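Local atomic coordinates of pectinesterase A (Erwinia chrysanthemi, PDB entry 2NTP), a protein that hydrolyses the methyl esters of galacturonosyl residues in pectin, releasing methanol, the first step in maceration and soft-rotting of plant tissue. Residues Q115-S118 / D119-S123; R229-D232 / S233-A236; K332-G335 / D336-P339. One frame throughout, in Å; residues are numbered along the deposited sequence.

Contact 1 (Q115-S118 / D119-S123)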
loop_
_atom_site.group_PDB
_atom_site.type_symbol
_atom_site.label_atom_id
_atom_site.label_comp_id
_atom_site.label_asym_id
_atom_site.label_seq_id
_atom_site.Cartn_x
_atom_site.Cartn_y
_atom_site.Cartn_z
ATOM N N GLN A 115 -13.118 14.259 -8.362
ATOM C CA GLN A 115 -12.377 15.368 -8.967
ATOM C C GLN A 115 -13.167 16.082 -10.054
ATOM O O GLN A 115 -12.978 17.280 -10.266
ATOM C CB GLN A 115 -11.033 14.886 -9.524
ATOM C CG GLN A 115 -10.130 14.287 -8.463
ATOM C CD GLN A 115 -9.762 15.279 -7.380
ATOM O OE1 GLN A 115 -10.421 15.354 -6.342
ATOM N NE2 GLN A 115 -8.716 16.059 -7.622
ATOM N N ALA A 116 -14.047 15.344 -10.734
ATOM C CA ALA A 116 -14.873 15.896 -11.810
ATOM C C ALA A 116 -16.023 16.759 -11.286
ATOM O O ALA A 116 -16.649 17.507 -12.048
ATOM C CB ALA A 116 -15.408 14.780 -12.700
ATOM N N LYS A 117 -16.308 16.650 -9.992
ATOM C CA LYS A 117 -17.369 17.454 -9.381
ATOM C C LYS A 117 -17.022 18.938 -9.451
ATOM O O LYS A 117 -15.850 19.319 -9.422
ATOM C CB LYS A 117 -17.618 17.038 -7.931
ATOM C CG LYS A 117 -18.262 15.659 -7.785
ATOM C CD LYS A 117 -18.554 15.323 -6.326
ATOM C CE LYS A 117 -19.402 14.067 -6.235
ATOM N NZ LYS A 117 -19.644 13.637 -4.825
ATOM N N SER A 118 -18.053 19.772 -9.555
ATOM C CA SER A 118 -17.872 21.216 -9.548
ATOM C C SER A 118 -17.282 21.654 -8.209
ATOM O O SER A 118 -17.587 21.060 -7.171
ATOM C CB SER A 118 -19.216 21.907 -9.790
ATOM O OG SER A 118 -19.767 21.509 -11.036
ATOM N N ASP A 119 -16.433 22.678 -8.230
ATOM C CA ASP A 119 -15.750 23.142 -7.019
ATOM C C ASP A 119 -16.709 23.579 -5.905
ATOM O O ASP A 119 -16.382 23.459 -4.724
ATOM C CB ASP A 119 -14.758 24.268 -7.338
ATOM C CG ASP A 119 -13.569 23.798 -8.162
ATOM O OD1 ASP A 119 -13.359 22.573 -8.287
ATOM O OD2 ASP A 119 -12.835 24.669 -8.682
ATOM N N SER A 120 -17.881 24.085 -6.281
ATOM C CA SER A 120 -18.879 24.529 -5.299
ATOM C C SER A 120 -19.741 23.392 -4.738
ATOM O O SER A 120 -20.546 23.618 -3.822
ATOM C CB SER A 120 -19.776 25.625 -5.894
ATOM O OG SER A 120 -20.586 25.106 -6.925
ATOM N N ASP A 121 -19.571 22.184 -5.279
ATOM C CA ASP A 121 -20.309 20.998 -4.829
ATOM C C ASP A 121 -19.852 20.626 -3.414
ATOM O O ASP A 121 -18.701 20.231 -3.202
ATOM C CB ASP A 121 -20.092 19.835 -5.812
ATOM C CG ASP A 121 -21.015 18.649 -5.561
ATOM O OD1 ASP A 121 -21.450 18.430 -4.409
ATOM O OD2 ASP A 121 -21.291 17.905 -6.524
ATOM N N SER A 122 -20.756 20.770 -2.446
ATOM C CA SER A 122 -20.438 20.504 -1.040
ATOM C C SER A 122 -20.044 19.044 -0.783
ATOM O O SER A 122 -19.434 18.740 0.246
ATOM C CB SER A 122 -21.607 20.903 -0.128
ATOM O OG SER A 122 -22.749 20.112 -0.400
ATOM N N SER A 123 -20.389 18.159 -1.718
ATOM C CA SER A 123 -20.063 16.733 -1.619
ATOM C C SER A 123 -18.676 16.404 -2.189
ATOM O O SER A 123 -18.213 15.263 -2.076
ATOM C CB SER A 123 -21.140 15.872 -2.293
ATOM O OG SER A 123 -21.050 15.923 -3.710
HETATM O O HOH W 1 -17.225 12.470 -3.922
HETATM O O HOH W 2 -20.685 18.525 -9.128
#
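K117 lies across the side chains of D121 and S123. Its chain is extended beyond CG and runs obliquely past the D121 carboxylate, with K117 CD 3.8 Å from D121 OD2. The ammonium group passes the acid by: K117 NZ stays 4.9 Å from D121 OD2, so the opposite charges are close but not in contact. K117 NZ ends instead on the hydroxyl of S123, giving a hydrogen bond of 2.9 Å to S123 OG. A weak, longer bond goes from NZ to S123 O, and a water that accepts from NZ lies near the same carbonyl.

S123 OG links the lysine to the acid: it accepts from K117 NZ and donates to D121 OD1 at 2.6 Å. Its first torsion (chi1 75°) sets OG between the backbone N and the carbonyl carbon, within reach of both partners. S123 N also donates to D121 OD1, at 2.9 Å, which makes an Asx turn. Both donors come from the same face of the carboxylate, OG from well above the plane, 45° out of it. Two bonds thus grip OD1 and limit rotation of the group.

This stretch leaves helix 111-116 and enters the long loop before strand 133-135, on the surface of the parallel beta-helix. A type I beta turn from S118 to D121 reverses the chain and is closed by D121 N to S118 O at 3.0 Å. The turn brings D121 back beside K117. D121 OD2 accepts a hydrogen bond from a water at 2.7 Å. That water accepts from S118 N. D119 points off the turn, and its carboxylate forms a salt bridge with K124, which also bonds K117 O.

Contact 2 (R229-D232 / S233-A236)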
loop_
_atom_site.group_PDB
_atom_site.type_symbol
_atom_site.label_atom_id
_atom_site.label_comp_id
_atom_site.label_asym_id
_atom_site.label_seq_id
_atom_site.Cartn_x
_atom_site.Cartn_y
_atom_site.Cartn_z
ATOM N N ARG A 229 2.226 1.339 -16.691
ATOM C CA ARG A 229 1.135 2.294 -16.820
ATOM C C ARG A 229 -0.166 1.544 -17.052
ATOM O O ARG A 229 -0.193 0.509 -17.731
ATOM C CB ARG A 229 1.392 3.292 -17.948
ATOM C CG ARG A 229 1.819 2.673 -19.247
ATOM C CD ARG A 229 1.738 3.672 -20.377
ATOM N NE ARG A 229 2.948 3.634 -21.180
ATOM C CZ ARG A 229 3.842 4.614 -21.232
ATOM N NH1 ARG A 229 3.657 5.744 -20.555
ATOM N NH2 ARG A 229 4.914 4.475 -21.992
ATOM N N GLU A 230 -1.235 2.076 -16.471
ATOM C CA GLU A 230 -2.577 1.524 -16.592
ATOM C C GLU A 230 -3.070 1.553 -18.041
ATOM O O GLU A 230 -3.788 0.653 -18.495
ATOM C CB GLU A 230 -3.497 2.358 -15.708
ATOM C CG GLU A 230 -4.952 2.040 -15.801
ATOM C CD GLU A 230 -5.756 2.897 -14.859
ATOM O OE1 GLU A 230 -6.308 2.331 -13.900
ATOM O OE2 GLU A 230 -5.818 4.133 -15.077
ATOM N N SER A 231 -2.690 2.606 -18.757
ATOM C CA SER A 231 -3.113 2.802 -20.141
ATOM C C SER A 231 -2.125 3.686 -20.888
ATOM O O SER A 231 -1.314 4.393 -20.279
ATOM C CB SER A 231 -4.476 3.479 -20.177
ATOM O OG SER A 231 -4.328 4.858 -19.875
ATOM N N ASP A 232 -2.236 3.681 -22.214
ATOM C CA ASP A 232 -1.415 4.540 -23.058
ATOM C C ASP A 232 -1.668 6.034 -22.837
ATOM O O ASP A 232 -0.867 6.874 -23.267
ATOM C CB ASP A 232 -1.604 4.170 -24.534
ATOM C CG ASP A 232 -1.031 2.801 -24.872
ATOM O OD1 ASP A 232 -0.183 2.291 -24.108
ATOM O OD2 ASP A 232 -1.428 2.232 -25.911
ATOM N N SER A 233 -2.765 6.365 -22.157
ATOM C CA SER A 233 -3.100 7.756 -21.857
ATOM C C SER A 233 -2.302 8.311 -20.676
ATOM O O SER A 233 -2.271 9.522 -20.458
ATOM C CB SER A 233 -4.605 7.920 -21.632
ATOM O OG SER A 233 -5.309 7.590 -22.818
ATOM N N VAL A 234 -1.667 7.423 -19.915
ATOM C CA VAL A 234 -0.736 7.849 -18.869
ATOM C C VAL A 234 0.519 8.409 -19.558
ATOM O O VAL A 234 1.257 7.658 -20.207
ATOM C CB VAL A 234 -0.365 6.689 -17.911
ATOM C CG1 VAL A 234 0.646 7.163 -16.864
ATOM C CG2 VAL A 234 -1.614 6.128 -17.226
ATOM N N PRO A 235 0.758 9.731 -19.432
ATOM C CA PRO A 235 1.834 10.382 -20.177
ATOM C C PRO A 235 3.238 9.916 -19.808
ATOM O O PRO A 235 3.478 9.425 -18.701
ATOM C CB PRO A 235 1.664 11.871 -19.824
ATOM C CG PRO A 235 0.243 11.989 -19.335
ATOM C CD PRO A 235 0.016 10.701 -18.605
ATOM N N ALA A 236 4.167 10.071 -20.746
ATOM C CA ALA A 236 5.570 9.865 -20.434
ATOM C C ALA A 236 5.987 10.876 -19.370
ATOM O O ALA A 236 5.502 12.012 -19.361
ATOM C CB ALA A 236 6.421 10.021 -21.684
#
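From S231 to V234 the chain makes a type I beta turn, closed by the bond from V234 N to S231 O at 3.1 Å. The S231 side chain adds a second tie inside the turn. S231 OG accepts from S233 N at 3.1 Å. The bond is bent, with an angle of 140° at the hydrogen. The S231 chi1 of 76° sets OG between its backbone N and carbonyl carbon, facing the S233 amide, and S231 OG also rests against S233 CB at 3.5 Å.

V234 is the buried residue here. V234 CB meets R229 CB at 3.8 Å, so the valine leans on the root of the arginine side chain. The CG1 branch lies by the same R229 CB. The other branch points to the other arm, with V234 CG2 3.5 Å from S231 O and near the backbone N of E230. V234 also touches H275.

The turn belongs to the loop that leads from strand 226-229 to strand 239-242. These strands lie in two different parallel sheets of the beta-helix, so the loop rounds a corner between two faces of the coil. Its P235 comes within about 7 Å, side chain to side chain, of R195, a substrate-binding residue.

R229 reaches over V234 toward the far arm. Its chain bends at chi3 (133°), which brings R229 NH1 3.1 Å from V234 O. The approach is oblique to the guanidinium and the bond is weak. P235 O lies farther off, at the edge of the group and near its plane. Firmer partners lie outside the loop: D273 forms a salt bridge with R229 NE, and N274 accepts from NH2. E230 turns to R193 in a salt bridge, and its other carboxylate oxygen accepts from Y194 N.

Contact 3 (K332-G335 / D336-P339)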
loop_
_atom_site.group_PDB
_atom_site.type_symbol
_atom_site.label_atom_id
_atom_site.label_comp_id
_atom_site.label_asym_id
_atom_site.label_seq_id
_atom_site.Cartn_x
_atom_site.Cartn_y
_atom_site.Cartn_z
ATOM N N LYS A 332 17.860 -10.818 4.257
ATOM C CA LYS A 332 18.338 -9.637 4.976
ATOM C C LYS A 332 17.206 -8.676 5.322
ATOM O O LYS A 332 17.159 -8.139 6.428
ATOM C CB LYS A 332 19.427 -8.916 4.187
ATOM C CG LYS A 332 20.716 -9.710 4.074
ATOM C CD LYS A 332 21.926 -8.810 4.101
ATOM C CE LYS A 332 23.200 -9.629 4.242
ATOM N NZ LYS A 332 24.264 -8.851 4.934
ATOM N N VAL A 333 16.292 -8.473 4.377
ATOM C CA VAL A 333 15.196 -7.521 4.565
ATOM C C VAL A 333 14.200 -8.009 5.622
ATOM O O VAL A 333 13.738 -7.224 6.456
ATOM C CB VAL A 333 14.483 -7.197 3.225
ATOM C CG1 VAL A 333 13.304 -6.254 3.446
ATOM C CG2 VAL A 333 15.469 -6.577 2.246
ATOM N N LEU A 334 13.888 -9.303 5.597
ATOM C CA LEU A 334 12.871 -9.856 6.506
ATOM C C LEU A 334 13.441 -10.485 7.782
ATOM O O LEU A 334 12.691 -10.851 8.689
ATOM C CB LEU A 334 11.959 -10.841 5.768
ATOM C CG LEU A 334 11.156 -10.288 4.583
ATOM C CD1 LEU A 334 10.306 -11.393 3.994
ATOM C CD2 LEU A 334 10.277 -9.091 4.978
ATOM N N GLY A 335 14.763 -10.613 7.842
ATOM C CA GLY A 335 15.431 -11.156 9.022
ATOM C C GLY A 335 15.041 -12.590 9.318
ATOM O O GLY A 335 15.087 -13.453 8.432
ATOM N N ASP A 336 14.641 -12.842 10.564
ATOM C CA ASP A 336 14.330 -14.202 11.007
ATOM C C ASP A 336 12.945 -14.714 10.581
ATOM O O ASP A 336 12.531 -15.807 10.979
ATOM C CB ASP A 336 14.552 -14.371 12.527
ATOM C CG ASP A 336 13.576 -13.559 13.388
ATOM O OD1 ASP A 336 12.634 -12.927 12.865
ATOM O OD2 ASP A 336 13.757 -13.563 14.628
ATOM N N TRP A 337 12.236 -13.927 9.773
ATOM C CA TRP A 337 10.902 -14.308 9.331
ATOM C C TRP A 337 10.909 -14.878 7.917
ATOM O O TRP A 337 11.335 -14.213 6.970
ATOM C CB TRP A 337 9.929 -13.122 9.428
ATOM C CG TRP A 337 8.561 -13.413 8.869
ATOM C CD1 TRP A 337 7.776 -14.502 9.136
ATOM C CD2 TRP A 337 7.813 -12.594 7.959
ATOM N NE1 TRP A 337 6.593 -14.417 8.438
ATOM C CE2 TRP A 337 6.588 -13.253 7.713
ATOM C CE3 TRP A 337 8.059 -11.365 7.328
ATOM C CZ2 TRP A 337 5.610 -12.730 6.862
ATOM C CZ3 TRP A 337 7.086 -10.842 6.480
ATOM C CH2 TRP A 337 5.878 -11.526 6.253
ATOM N N THR A 338 10.427 -16.111 7.791
ATOM C CA THR A 338 10.189 -16.722 6.490
ATOM C C THR A 338 8.680 -16.783 6.256
ATOM O O THR A 338 7.981 -17.569 6.907
ATOM C CB THR A 338 10.793 -18.143 6.403
ATOM O OG1 THR A 338 12.197 -18.081 6.678
ATOM C CG2 THR A 338 10.574 -18.737 5.014
ATOM N N PRO A 339 8.165 -15.928 5.348
ATOM C CA PRO A 339 6.735 -15.936 5.052
ATOM C C PRO A 339 6.283 -17.303 4.552
ATOM O O PRO A 339 6.860 -17.842 3.603
ATOM C CB PRO A 339 6.595 -14.882 3.944
ATOM C CG PRO A 339 7.777 -13.985 4.128
ATOM C CD PRO A 339 8.883 -14.900 4.573
HETATM O O HOH W 3 14.121 -13.627 6.035
#
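L334 meets W337 and P339 with its two methyl branches. L334 CD2 sits 3.9 Å from W337 CZ3, near the six-membered part of the indole, and approaches it obliquely. L334 CD1 meets the proline, 3.6 Å from P339 CG, and also touches the indole at W337 CE3. L334 CD1 is anti to CA (chi2 -179°), which carries that methyl out toward the proline. P339 CG in turn stands over one face of the W337 indole, 3.6 Å above its plane and offset toward the rim. The three side chains therefore touch in pairs.

W337 reaches this group because its CG is anti to the backbone N (chi1 175°). W337 CB stays close to the turn, 3.7 Å from L334 O.

The backbone turns sharply where helix 330-334 ends. G335 is the first residue to leave helical geometry, and its phi is positive, which favours glycine. A type II' beta turn runs from L334 to W337, with G335 and D336 in its middle. It is closed by W337 N to L334 O at 3.3 Å, with an N-H...O angle of 158°. A water lies within hydrogen-bonding distance of the carbonyls of G335 and W337, 2.6 Å from G335 O, but it has more acceptors in reach than protons.

The leucine, tryptophan and proline all rest on F164 of strand 162-166, in the ten-stranded parallel sheet of the beta-helix. W337 and P339 extend onto Y143 of strand 142-145, while L334 also meets L184 of strand 182-186. The helix end and the tail after it thus lie along the outside of that sheet. D336 points away from the turn, and its carboxylate forms a salt bridge with R162, which also bonds L334 O.

All three contacts lie at the surface and each is centred on a tight turn. Contacts 2 and 3 each hold one buried residue, V234 and L334; contact 1 has none. Contact 1 is the most polar and works through hydroxyl, carboxylate, ammonium and water. Contact 2 adds an arginine held mainly by residues outside the loop. Contact 3 is the most apolar and lies against a sheet, away from the annotated sites. Contacts 1 and 3 both follow a helix end, whereas contact 2 links strands of two sheets. Contact 2 comes closer to R195 than contact 1 (side chains about 7 Å and 12 Å away). Contact 3 is on the opposite side of the chain's centre from contact 1.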